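Local coordinates for P35 antigen (Borrelia burgdorferi, PDB 4ALY), which is an outer surface lipoprotein of the Lyme disease spirochaete, critical for establishing infection after a tick bite, at residues 154-157 with 161-164; 81-86 with 186-191; 100-105 with 134-139; 171-176 with 250-255. All coordinates share one frame; numbering follows the deposited sequence.

Interaction 1 (154-157 with 161-164)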
loop_
_atom_site.group_PDB
_atom_site.type_symbol
_atom_site.label_atom_id
_atom_site.label_comp_id
_atom_site.label_asym_id
_atom_site.label_seq_id
_atom_site.Cartn_x
_atom_site.Cartn_y
_atom_site.Cartn_z
ATOM N N SER A 154 10.749 12.028 -7.696
ATOM C CA SER A 154 11.886 12.763 -7.201
ATOM C C SER A 154 11.898 14.127 -7.860
ATOM O O SER A 154 12.497 15.081 -7.317
ATOM C CB SER A 154 13.170 12.088 -7.648
ATOM O OG SER A 154 13.514 11.035 -6.799
ATOM N N LYS A 155 11.296 14.245 -9.035
ATOM C CA LYS A 155 11.329 15.546 -9.699
ATOM C C LYS A 155 10.425 16.483 -8.895
ATOM O O LYS A 155 10.796 17.629 -8.684
ATOM C CB LYS A 155 10.929 15.460 -11.152
ATOM C CG LYS A 155 11.992 14.788 -12.018
ATOM C CD LYS A 155 11.709 15.083 -13.476
ATOM C CE LYS A 155 13.004 15.096 -14.269
ATOM N NZ LYS A 155 12.653 14.924 -15.694
ATOM N N LEU A 156 9.286 15.956 -8.400
ATOM C CA LEU A 156 8.362 16.696 -7.557
ATOM C C LEU A 156 8.897 16.897 -6.143
ATOM O O LEU A 156 8.729 17.958 -5.559
ATOM C CB LEU A 156 7.039 15.950 -7.437
ATOM C CG LEU A 156 6.109 15.919 -8.629
ATOM C CD1 LEU A 156 4.945 14.933 -8.425
ATOM C CD2 LEU A 156 5.640 17.360 -8.976
ATOM N N SER A 157 9.506 15.879 -5.563
ATOM C CA SER A 157 9.972 15.994 -4.191
ATOM C C SER A 157 11.113 17.055 -4.056
ATOM O O SER A 157 11.321 17.666 -2.995
ATOM C CB SER A 157 10.381 14.612 -3.681
ATOM O OG SER A 157 10.773 14.633 -2.295
ATOM N N ASN A 161 7.091 22.792 -2.254
ATOM C CA ASN A 161 5.614 22.873 -2.361
ATOM C C ASN A 161 4.980 21.621 -2.843
ATOM O O ASN A 161 3.780 21.424 -2.615
ATOM C CB ASN A 161 5.136 23.940 -3.310
ATOM C CG ASN A 161 5.543 25.228 -2.854
ATOM O OD1 ASN A 161 6.600 25.733 -3.286
ATOM N ND2 ASN A 161 4.866 25.693 -1.802
ATOM N N TYR A 162 5.740 20.781 -3.551
ATOM C CA TYR A 162 5.095 19.538 -4.074
ATOM C C TYR A 162 5.468 18.283 -3.286
ATOM O O TYR A 162 4.940 17.233 -3.535
ATOM C CB TYR A 162 5.425 19.384 -5.532
ATOM C CG TYR A 162 5.053 20.596 -6.316
ATOM C CD1 TYR A 162 3.853 21.286 -6.055
ATOM C CD2 TYR A 162 5.884 21.081 -7.296
ATOM C CE1 TYR A 162 3.509 22.388 -6.788
ATOM C CE2 TYR A 162 5.572 22.205 -8.007
ATOM C CZ TYR A 162 4.376 22.836 -7.758
ATOM O OH TYR A 162 4.033 23.925 -8.532
ATOM N N ARG A 163 6.367 18.407 -2.326
ATOM C CA ARG A 163 6.860 17.225 -1.602
ATOM C C ARG A 163 5.769 16.587 -0.743
ATOM O O ARG A 163 5.728 15.346 -0.590
ATOM C CB ARG A 163 8.062 17.598 -0.746
ATOM C CG ARG A 163 8.541 16.535 0.222
ATOM C CD ARG A 163 9.924 16.830 0.726
ATOM N NE ARG A 163 10.820 17.376 -0.295
ATOM C CZ ARG A 163 11.810 18.247 0.000
ATOM N NH1 ARG A 163 12.011 18.632 1.243
ATOM N NH2 ARG A 163 12.605 18.735 -0.916
ATOM N N GLY A 164 4.846 17.402 -0.225
ATOM C CA GLY A 164 3.766 16.883 0.640
ATOM C C GLY A 164 2.939 15.860 -0.101
ATOM O O GLY A 164 2.653 14.745 0.418
#
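R163 reaches back across the short connection between helix 143-157 and helix 163-189 and takes hold of the last carbonyl of the first helix. Its CG leaves anti to the backbone N (chi1 171°), and a bend at chi3 (-39°) turns the guanidinium side-on to S157. NE lies 2.8 Å and NH2 2.7 Å from S157 O, so that one oxygen receives both N-H groups. The acceptor sits almost in the guanidinium plane. NE approaches in the carbonyl plane on a lone pair, while NH2 comes from nearly straight ahead of the C=O. S157 OG adds a weak bond from NE at 3.4 Å, although its stronger partner is E108 O. Helix C-terminal carbonyls lack their usual amide donors, and the arginine supplies two here. Above this polar grip, L156 CD2 packs at 4.0 Å against Y162 CB, with the two side chains at roughly right angles; the tyrosine ring then leads away to a hydrogen bond between its OH and S242 OG. Two neighbouring helices pack on the turn: helix 241-250 touches L156 and Y162, and helix 106-110 touches S154 and S157.

Interaction 2 (81-86 with 186-191)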
loop_
_atom_site.group_PDB
_atom_site.type_symbol
_atom_site.label_atom_id
_atom_site.label_comp_id
_atom_site.label_asym_id
_atom_site.label_seq_id
_atom_site.Cartn_x
_atom_site.Cartn_y
_atom_site.Cartn_z
ATOM N N ASP A 81 -6.193 -19.287 2.164
ATOM C CA ASP A 81 -5.244 -19.175 1.082
ATOM C C ASP A 81 -4.853 -17.680 0.849
ATOM O O ASP A 81 -3.668 -17.361 0.928
ATOM C CB ASP A 81 -5.743 -19.827 -0.225
ATOM C CG ASP A 81 -6.000 -21.335 -0.092
ATOM O OD1 ASP A 81 -5.597 -21.967 0.943
ATOM O OD2 ASP A 81 -6.657 -21.878 -1.022
ATOM N N ARG A 82 -5.841 -16.798 0.590
ATOM C CA ARG A 82 -5.633 -15.368 0.488
ATOM C C ARG A 82 -4.766 -14.766 1.632
ATOM O O ARG A 82 -3.778 -14.082 1.334
ATOM C CB ARG A 82 -6.946 -14.609 0.240
ATOM C CG ARG A 82 -7.358 -14.605 -1.238
ATOM C CD ARG A 82 -8.750 -14.008 -1.541
ATOM N NE ARG A 82 -8.670 -12.611 -2.022
ATOM C CZ ARG A 82 -9.097 -12.174 -3.212
ATOM N NH1 ARG A 82 -9.674 -13.024 -4.052
ATOM N NH2 ARG A 82 -8.965 -10.888 -3.551
ATOM N N SER A 83 -5.061 -15.093 2.893
ATOM C CA SER A 83 -4.227 -14.674 4.072
ATOM C C SER A 83 -2.813 -15.287 4.119
ATOM O O SER A 83 -1.838 -14.646 4.547
ATOM C CB SER A 83 -4.896 -15.021 5.419
ATOM O OG SER A 83 -6.141 -14.387 5.569
ATOM N N GLU A 84 -2.712 -16.543 3.706
ATOM C CA GLU A 84 -1.434 -17.222 3.674
ATOM C C GLU A 84 -0.615 -16.557 2.598
ATOM O O GLU A 84 0.485 -16.146 2.890
ATOM C CB GLU A 84 -1.583 -18.723 3.380
ATOM C CG GLU A 84 -0.431 -19.545 3.893
ATOM C CD GLU A 84 -0.334 -19.521 5.411
ATOM O OE1 GLU A 84 -1.341 -19.887 6.065
ATOM O OE2 GLU A 84 0.751 -19.156 5.940
ATOM N N ASN A 85 -1.160 -16.436 1.382
ATOM C CA ASN A 85 -0.456 -15.819 0.251
ATOM C C ASN A 85 0.144 -14.397 0.543
ATOM O O ASN A 85 1.309 -14.116 0.185
ATOM C CB ASN A 85 -1.310 -15.855 -1.000
ATOM C CG ASN A 85 -0.573 -15.398 -2.241
ATOM O OD1 ASN A 85 0.518 -15.896 -2.570
ATOM N ND2 ASN A 85 -1.175 -14.456 -2.970
ATOM N N ILE A 86 -0.583 -13.575 1.309
ATOM C CA ILE A 86 -0.120 -12.255 1.626
ATOM C C ILE A 86 1.038 -12.265 2.596
ATOM O O ILE A 86 2.012 -11.509 2.411
ATOM C CB ILE A 86 -1.286 -11.361 2.066
ATOM C CG1 ILE A 86 -2.084 -10.996 0.810
ATOM C CG2 ILE A 86 -0.825 -10.113 2.814
ATOM C CD1 ILE A 86 -3.450 -10.439 1.140
ATOM N N ALA A 186 -2.673 -11.244 9.180
ATOM C CA ALA A 186 -2.080 -11.686 10.440
ATOM C C ALA A 186 -3.177 -11.867 11.486
ATOM O O ALA A 186 -3.165 -12.866 12.213
ATOM C CB ALA A 186 -0.995 -10.709 10.935
ATOM N N LYS A 187 -4.113 -10.910 11.557
ATOM C CA LYS A 187 -5.308 -11.075 12.387
ATOM C C LYS A 187 -6.023 -12.410 12.168
ATOM O O LYS A 187 -6.281 -13.127 13.120
ATOM C CB LYS A 187 -6.275 -9.895 12.223
ATOM C CG LYS A 187 -5.887 -8.752 13.143
ATOM C CD LYS A 187 -6.684 -7.487 12.910
ATOM C CE LYS A 187 -6.377 -6.611 14.127
ATOM N NZ LYS A 187 -6.578 -5.150 13.940
ATOM N N ILE A 188 -6.323 -12.732 10.912
ATOM C CA ILE A 188 -7.111 -13.906 10.550
ATOM C C ILE A 188 -6.355 -15.188 10.874
ATOM O O ILE A 188 -6.917 -16.079 11.519
ATOM C CB ILE A 188 -7.489 -13.911 9.035
ATOM C CG1 ILE A 188 -8.518 -12.819 8.731
ATOM C CG2 ILE A 188 -7.912 -15.314 8.548
ATOM C CD1 ILE A 188 -8.920 -12.784 7.275
ATOM N N LEU A 189 -5.104 -15.290 10.408
ATOM C CA LEU A 189 -4.237 -16.452 10.675
ATOM C C LEU A 189 -3.936 -16.657 12.159
ATOM O O LEU A 189 -3.716 -17.783 12.609
ATOM C CB LEU A 189 -2.934 -16.340 9.908
ATOM C CG LEU A 189 -2.898 -16.378 8.386
ATOM C CD1 LEU A 189 -1.471 -16.020 7.976
ATOM C CD2 LEU A 189 -3.289 -17.736 7.796
ATOM N N ASN A 190 -3.950 -15.586 12.936
ATOM C CA ASN A 190 -3.763 -15.733 14.382
ATOM C C ASN A 190 -4.954 -16.405 15.089
ATOM O O ASN A 190 -4.912 -16.631 16.306
ATOM C CB ASN A 190 -3.434 -14.408 15.055
ATOM C CG ASN A 190 -2.548 -14.596 16.272
ATOM O OD1 ASN A 190 -2.855 -14.111 17.366
ATOM N ND2 ASN A 190 -1.433 -15.318 16.089
ATOM N N VAL A 191 -6.008 -16.708 14.320
ATOM C CA VAL A 191 -7.170 -17.420 14.835
ATOM C C VAL A 191 -7.622 -18.429 13.824
ATOM O O VAL A 191 -8.799 -18.736 13.744
ATOM C CB VAL A 191 -8.336 -16.501 15.301
ATOM C CG1 VAL A 191 -7.954 -15.770 16.588
ATOM C CG2 VAL A 191 -8.807 -15.523 14.217
#
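S83 and L189 meet where two helices of this all-helical fold, the BbCRASP-1-like helical bundle of Borrelia surface proteins, pack side by side: helix 70-95 lays one turn against the last turn of helix 163-189. The CA atoms of S83 and L189 are 6.8 Å apart, a close approach that the small serine permits. S83 and L189 share most of the contact about equally. The CB of L189 points at the opposing helix, and with CG anti to its own carbonyl carbon (chi1 -65°) the branch point comes to 3.8 Å from S83 CB. From there the two methyls part. CD1 settles at 3.7 Å from S83 O, against the backbone of the first helix, whereas CD2 meets the carboxylate of E84 through OE1 while still 4.0 Å from S83 CB. E84 starts out pointing away, but the bend at its chi2 (65°) brings the carboxylate round to cross L189 at about a right angle. S83 OG is turned toward I188, and its polar need is met within its own helix by a hydrogen bond with I79 O. F210 of helix 200-233 packs on both S83 and I188, closing the junction from a third helix. No hydrogen bond joins the two segments, so the interface is held by packing: S83 OG lies 3.6 Å from both CG2 and CD1 of I188, and E84 OE1 lies 3.4 Å from L189 CD2.

Interaction 3 (100-105 with 134-139)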
loop_
_atom_site.group_PDB
_atom_site.type_symbol
_atom_site.label_atom_id
_atom_site.label_comp_id
_atom_site.label_asym_id
_atom_site.label_seq_id
_atom_site.Cartn_x
_atom_site.Cartn_y
_atom_site.Cartn_z
ATOM N N ASN A 100 21.439 0.599 -1.390
ATOM C CA ASN A 100 21.660 1.707 -0.452
ATOM C C ASN A 100 20.872 2.883 -0.963
ATOM O O ASN A 100 20.444 3.692 -0.190
ATOM C CB ASN A 100 23.135 2.173 -0.402
ATOM C CG ASN A 100 24.068 1.080 0.105
ATOM O OD1 ASN A 100 23.661 0.261 0.930
ATOM N ND2 ASN A 100 25.345 1.052 -0.404
ATOM N N ASP A 101 20.741 2.984 -2.283
ATOM C CA ASP A 101 20.011 4.072 -2.859
ATOM C C ASP A 101 18.457 3.888 -2.808
ATOM O O ASP A 101 17.727 4.691 -3.371
ATOM C CB ASP A 101 20.584 4.475 -4.220
ATOM C CG ASP A 101 19.998 3.676 -5.416
ATOM O OD1 ASP A 101 19.354 2.599 -5.258
ATOM O OD2 ASP A 101 20.273 4.148 -6.557
ATOM N N GLN A 102 17.973 2.881 -2.080
ATOM C CA GLN A 102 16.514 2.652 -1.913
ATOM C C GLN A 102 15.749 2.780 -3.213
ATOM O O GLN A 102 14.710 3.494 -3.330
ATOM C CB GLN A 102 15.976 3.523 -0.781
ATOM C CG GLN A 102 16.752 3.178 0.469
ATOM C CD GLN A 102 16.490 4.083 1.637
ATOM O OE1 GLN A 102 15.836 5.140 1.526
ATOM N NE2 GLN A 102 16.941 3.636 2.805
ATOM N N PHE A 103 16.270 2.076 -4.221
ATOM C CA PHE A 103 15.663 2.020 -5.541
ATOM C C PHE A 103 15.583 3.396 -6.138
ATOM O O PHE A 103 14.631 3.720 -6.902
ATOM C CB PHE A 103 14.317 1.302 -5.521
ATOM C CG PHE A 103 14.453 -0.178 -5.306
ATOM C CD1 PHE A 103 15.126 -0.953 -6.239
ATOM C CD2 PHE A 103 13.903 -0.803 -4.221
ATOM C CE1 PHE A 103 15.278 -2.320 -6.068
ATOM C CE2 PHE A 103 14.050 -2.201 -4.035
ATOM C CZ PHE A 103 14.758 -2.950 -4.973
ATOM N N GLY A 104 16.644 4.174 -5.890
ATOM C CA GLY A 104 16.777 5.504 -6.514
ATOM C C GLY A 104 16.020 6.566 -5.712
ATOM O O GLY A 104 16.193 7.762 -5.931
ATOM N N MET A 105 15.209 6.137 -4.756
ATOM C CA MET A 105 14.320 7.034 -4.105
ATOM C C MET A 105 14.907 7.749 -2.887
ATOM O O MET A 105 14.327 8.682 -2.358
ATOM C CB MET A 105 13.062 6.278 -3.714
ATOM C CG MET A 105 12.148 6.058 -4.891
ATOM S SD MET A 105 10.731 4.997 -4.460
ATOM C CE MET A 105 9.674 6.379 -4.211
ATOM N N MET A 134 7.047 -2.590 2.769
ATOM C CA MET A 134 5.568 -2.641 2.527
ATOM C C MET A 134 5.258 -1.716 1.356
ATOM O O MET A 134 4.495 -2.038 0.488
ATOM C CB MET A 134 4.803 -2.232 3.775
ATOM C CG MET A 134 4.127 -3.371 4.526
ATOM S SD MET A 134 3.922 -2.933 6.253
ATOM C CE MET A 134 3.737 -4.532 7.065
ATOM N N LEU A 135 5.906 -0.569 1.283
ATOM C CA LEU A 135 5.669 0.266 0.148
ATOM C C LEU A 135 6.067 -0.467 -1.185
ATOM O O LEU A 135 5.358 -0.355 -2.194
ATOM C CB LEU A 135 6.475 1.537 0.304
ATOM C CG LEU A 135 6.416 2.508 -0.861
ATOM C CD1 LEU A 135 4.967 2.984 -1.137
ATOM C CD2 LEU A 135 7.366 3.679 -0.490
ATOM N N TYR A 136 7.201 -1.194 -1.183
ATOM C CA TYR A 136 7.693 -1.830 -2.416
ATOM C C TYR A 136 6.744 -2.972 -2.803
ATOM O O TYR A 136 6.402 -3.136 -3.972
ATOM C CB TYR A 136 9.120 -2.384 -2.222
ATOM C CG TYR A 136 10.200 -1.406 -1.793
ATOM C CD1 TYR A 136 10.193 -0.068 -2.210
ATOM C CD2 TYR A 136 11.238 -1.817 -0.961
ATOM C CE1 TYR A 136 11.203 0.815 -1.850
ATOM C CE2 TYR A 136 12.224 -0.938 -0.545
ATOM C CZ TYR A 136 12.215 0.387 -1.030
ATOM O OH TYR A 136 13.222 1.282 -0.653
ATOM N N THR A 137 6.330 -3.754 -1.812
ATOM C CA THR A 137 5.343 -4.777 -1.978
ATOM C C THR A 137 4.028 -4.213 -2.537
ATOM O O THR A 137 3.356 -4.916 -3.316
ATOM C CB THR A 137 5.109 -5.476 -0.635
ATOM O OG1 THR A 137 6.353 -6.035 -0.212
ATOM C CG2 THR A 137 4.128 -6.590 -0.727
ATOM N N SER A 138 3.715 -2.940 -2.240
ATOM C CA SER A 138 2.428 -2.378 -2.646
ATOM C C SER A 138 2.424 -2.180 -4.128
ATOM O O SER A 138 1.381 -1.944 -4.761
ATOM C CB SER A 138 2.117 -1.074 -1.884
ATOM O OG SER A 138 2.734 0.065 -2.467
ATOM N N LEU A 139 3.617 -2.221 -4.688
ATOM C CA LEU A 139 3.776 -2.093 -6.137
ATOM C C LEU A 139 4.256 -3.491 -6.632
ATOM O O LEU A 139 5.050 -3.588 -7.598
ATOM C CB LEU A 139 4.810 -0.952 -6.444
ATOM C CG LEU A 139 4.348 0.506 -6.273
ATOM C CD1 LEU A 139 5.426 1.622 -6.052
ATOM C CD2 LEU A 139 3.413 0.831 -7.427
#
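Y136 and F103 form a T-shaped (edge-to-face) pair that joins the irregular segment 100-105 to helix 129-137. Their ring centroids are 5.2 Å apart and the planes stand at 89°. F103 supplies the edge: CD2 comes down over one face of the tyrosine, off centre toward the rim, and lies 3.8 Å from Y136 CZ. CE2, the next atom along that edge, lies over the same face, 4.1 Å from Y136 CE2. Both CB atoms point across the contact, and both rings leave with CG anti to the carbonyl carbon (chi1 -71° for F103, -58° for Y136), which directs each ring toward the opposing backbone; the nearest CA atoms, those of F103 and Y136, are 9.4 Å apart. The third participant, Q102, offers its aliphatic base: Q102 CB is 3.6 Å from Y136 OH, and the extended remainder of the chain leads away to a hydrogen bond between NE2 and D124 O.

I146 of helix 143-157 packs on both rings, and F110 of helix 106-110 packs on Y136 and Q102, so that the tyrosine is enclosed by three elements of the helical fold. Its hydroxyl is hydrogen-bonded to E98 OE1, just ahead of segment 100-105 in the chain. The chemistry is therefore divided along one buried side chain: the flat ring receives the polarised C-H edge of F103, while the hydroxyl meets its polar requirement with a carboxylate from the same loop, tying that loop to the helix at both places.

Interaction 4 (171-176 with 250-255). With SO4 (sulfate ion), chain C.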
loop_
_atom_site.group_PDB
_atom_site.type_symbol
_atom_site.label_atom_id
_atom_site.label_comp_id
_atom_site.label_asym_id
_atom_site.label_seq_id
_atom_site.Cartn_x
_atom_site.Cartn_y
_atom_site.Cartn_z
ATOM N N ILE A 171 2.686 7.133 1.133
ATOM C CA ILE A 171 2.466 6.618 2.458
ATOM C C ILE A 171 0.991 6.396 2.781
ATOM O O ILE A 171 0.607 5.332 3.251
ATOM C CB ILE A 171 3.158 7.545 3.464
ATOM C CG1 ILE A 171 4.672 7.441 3.155
ATOM C CG2 ILE A 171 2.728 7.181 4.905
ATOM C CD1 ILE A 171 5.564 8.192 4.109
ATOM N N ASN A 172 0.171 7.384 2.500
ATOM C CA ASN A 172 -1.214 7.335 2.925
ATOM C C ASN A 172 -2.015 6.564 1.921
ATOM O O ASN A 172 -3.044 6.000 2.311
ATOM C CB ASN A 172 -1.772 8.737 3.062
ATOM C CG ASN A 172 -1.062 9.546 4.148
ATOM O OD1 ASN A 172 -1.685 9.884 5.105
ATOM N ND2 ASN A 172 0.235 9.811 4.012
ATOM N N ARG A 173 -1.531 6.516 0.656
ATOM C CA ARG A 173 -2.115 5.632 -0.323
ATOM C C ARG A 173 -1.391 4.251 -0.424
ATOM O O ARG A 173 -1.924 3.264 0.072
ATOM C CB ARG A 173 -2.482 6.298 -1.703
ATOM C CG ARG A 173 -2.860 5.249 -2.732
ATOM C CD ARG A 173 -4.065 5.374 -3.682
ATOM N NE ARG A 173 -3.810 6.253 -4.795
ATOM C CZ ARG A 173 -4.260 6.078 -6.038
ATOM N NH1 ARG A 173 -4.981 5.023 -6.397
ATOM N NH2 ARG A 173 -3.961 7.000 -6.945
ATOM N N GLY A 174 -0.208 4.162 -1.039
ATOM C CA GLY A 174 0.376 2.849 -1.365
ATOM C C GLY A 174 0.786 2.066 -0.141
ATOM O O GLY A 174 0.346 0.885 0.040
ATOM N N PHE A 175 1.564 2.710 0.742
ATOM C CA PHE A 175 1.917 2.043 2.000
ATOM C C PHE A 175 0.629 1.609 2.729
ATOM O O PHE A 175 0.528 0.442 3.170
ATOM C CB PHE A 175 2.822 2.888 2.873
ATOM C CG PHE A 175 2.902 2.413 4.288
ATOM C CD1 PHE A 175 3.830 1.435 4.663
ATOM C CD2 PHE A 175 2.061 2.938 5.251
ATOM C CE1 PHE A 175 3.893 1.009 5.974
ATOM C CE2 PHE A 175 2.090 2.499 6.569
ATOM C CZ PHE A 175 3.008 1.530 6.936
ATOM N N SER A 176 -0.385 2.479 2.817
ATOM C CA SER A 176 -1.471 2.187 3.806
ATOM C C SER A 176 -2.277 0.961 3.409
ATOM O O SER A 176 -2.715 0.219 4.251
ATOM C CB SER A 176 -2.385 3.404 3.957
ATOM O OG SER A 176 -1.689 4.412 4.624
ATOM N N SER A 250 -4.377 14.850 -10.128
ATOM C CA SER A 250 -5.610 14.394 -10.746
ATOM C C SER A 250 -6.071 12.986 -10.314
ATOM O O SER A 250 -7.279 12.679 -10.313
ATOM C CB SER A 250 -5.536 14.562 -12.285
ATOM O OG SER A 250 -4.450 13.859 -12.819
ATOM N N LYS A 251 -5.116 12.138 -9.928
ATOM C CA LYS A 251 -5.405 10.765 -9.497
ATOM C C LYS A 251 -5.388 10.673 -7.989
ATOM O O LYS A 251 -5.580 9.593 -7.406
ATOM C CB LYS A 251 -4.370 9.799 -10.084
ATOM C CG LYS A 251 -4.275 9.881 -11.596
ATOM C CD LYS A 251 -2.812 9.921 -12.028
ATOM C CE LYS A 251 -2.634 10.012 -13.550
ATOM N NZ LYS A 251 -3.629 9.225 -14.337
ATOM N N ASN A 252 -5.120 11.781 -7.324
ATOM C CA ASN A 252 -5.032 11.700 -5.889
ATOM C C ASN A 252 -5.661 12.970 -5.306
ATOM O O ASN A 252 -4.937 13.860 -4.870
ATOM C CB ASN A 252 -3.551 11.551 -5.442
ATOM C CG ASN A 252 -2.889 10.251 -5.946
ATOM O OD1 ASN A 252 -3.101 9.177 -5.379
ATOM N ND2 ASN A 252 -2.080 10.350 -6.989
ATOM N N SER A 253 -7.002 13.074 -5.317
ATOM C CA SER A 253 -7.657 14.326 -4.837
ATOM C C SER A 253 -7.643 14.217 -3.351
ATOM O O SER A 253 -7.350 13.148 -2.850
ATOM C CB SER A 253 -9.073 14.547 -5.401
ATOM O OG SER A 253 -9.987 13.619 -4.880
ATOM N N ARG A 254 -7.873 15.319 -2.649
ATOM C CA ARG A 254 -7.869 15.334 -1.200
ATOM C C ARG A 254 -9.000 14.471 -0.649
ATOM O O ARG A 254 -8.840 13.758 0.357
ATOM C CB ARG A 254 -7.983 16.779 -0.674
ATOM C CG ARG A 254 -6.647 17.527 -0.645
ATOM C CD ARG A 254 -6.828 19.015 -0.387
ATOM N NE ARG A 254 -5.762 19.901 -0.915
ATOM C CZ ARG A 254 -5.596 20.272 -2.204
ATOM N NH1 ARG A 254 -6.320 19.751 -3.199
ATOM N NH2 ARG A 254 -4.654 21.152 -2.513
ATOM N N ALA A 255 -10.139 14.501 -1.317
ATOM C CA ALA A 255 -11.245 13.661 -0.869
ATOM C C ALA A 255 -10.914 12.169 -1.097
ATOM O O ALA A 255 -11.288 11.302 -0.284
ATOM C CB ALA A 255 -12.556 14.056 -1.545
HETATM S S SO4 C . -1.876 21.048 -4.943
HETATM O O1 SO4 C . -1.500 20.205 -3.801
HETATM O O2 SO4 C . -2.909 21.889 -4.366
HETATM O O3 SO4 C . -2.437 20.341 -6.120
HETATM O O4 SO4 C . -0.625 21.768 -5.351
#
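The loop between helix 241-250 and helix 254-275 is met from inside the bundle by R173, which projects from a wider, pi-type turn at 171-175 in helix 163-189. R173 begins with CG anti to the backbone N (chi1 170°), then bends at chi2 and chi3 to bring its guanidinium side-on to the amide of N252. NE is 3.1 Å and NH2 2.8 Å from N252 OD1, so two donors share one oxygen. They use it differently: NE arrives nearly straight ahead of the amide C=O, whereas NH2 stands above the carbonyl plane and off the lone pairs. This is consistent with the tilt of the two flat groups, whose planes are 65° apart. NH2 also passes 3.1 Å from K251 O, but at an angle too poor for a hydrogen bond. NH2 of R173 also forms a salt bridge with D223 of helix 200-233, so the buried guanidinium has an acidic partner.

The other atom of the N252 amide is held too: ND2 bonds to L248 O, at the close of the preceding helix. F257 packs on both R173 and N252. One residue later, S253 takes the N-cap position of helix 254-275, its side chain capping a backbone N, while its own N bonds to Q256 OE1. On the outer side R254 NH2 makes a weak bond of 2.6 Å to O2 of a sulfate ion, probably from the crystallisation liquor and also bound by N245 ND2. The reciprocal bonding of S253 and Q256 is that of a capping box, here set in a helix-to-helix turn held by a buried arginine.

Helix 163-189 runs through three of the four contacts: interaction 1 lies at its start, interaction 4 further along and interaction 2 at its end. Interactions 1 and 2 fall on opposite sides of the chain's centre, about 36 Å apart between centres, whereas interactions 1 and 4 share a side, with centres about 14 Å apart. Interaction 3 does not use this helix but touches interaction 4 directly: S138 CB is 3.3 Å from G174 O, and M134 CB packs at 3.9 Å on F175 CD1. In sequence, interactions 1 and 3 are nested within the loop closed by interaction 2. The sulfate at R254 in interaction 4 is also about 4 Å from the Y162 side chain of interaction 1.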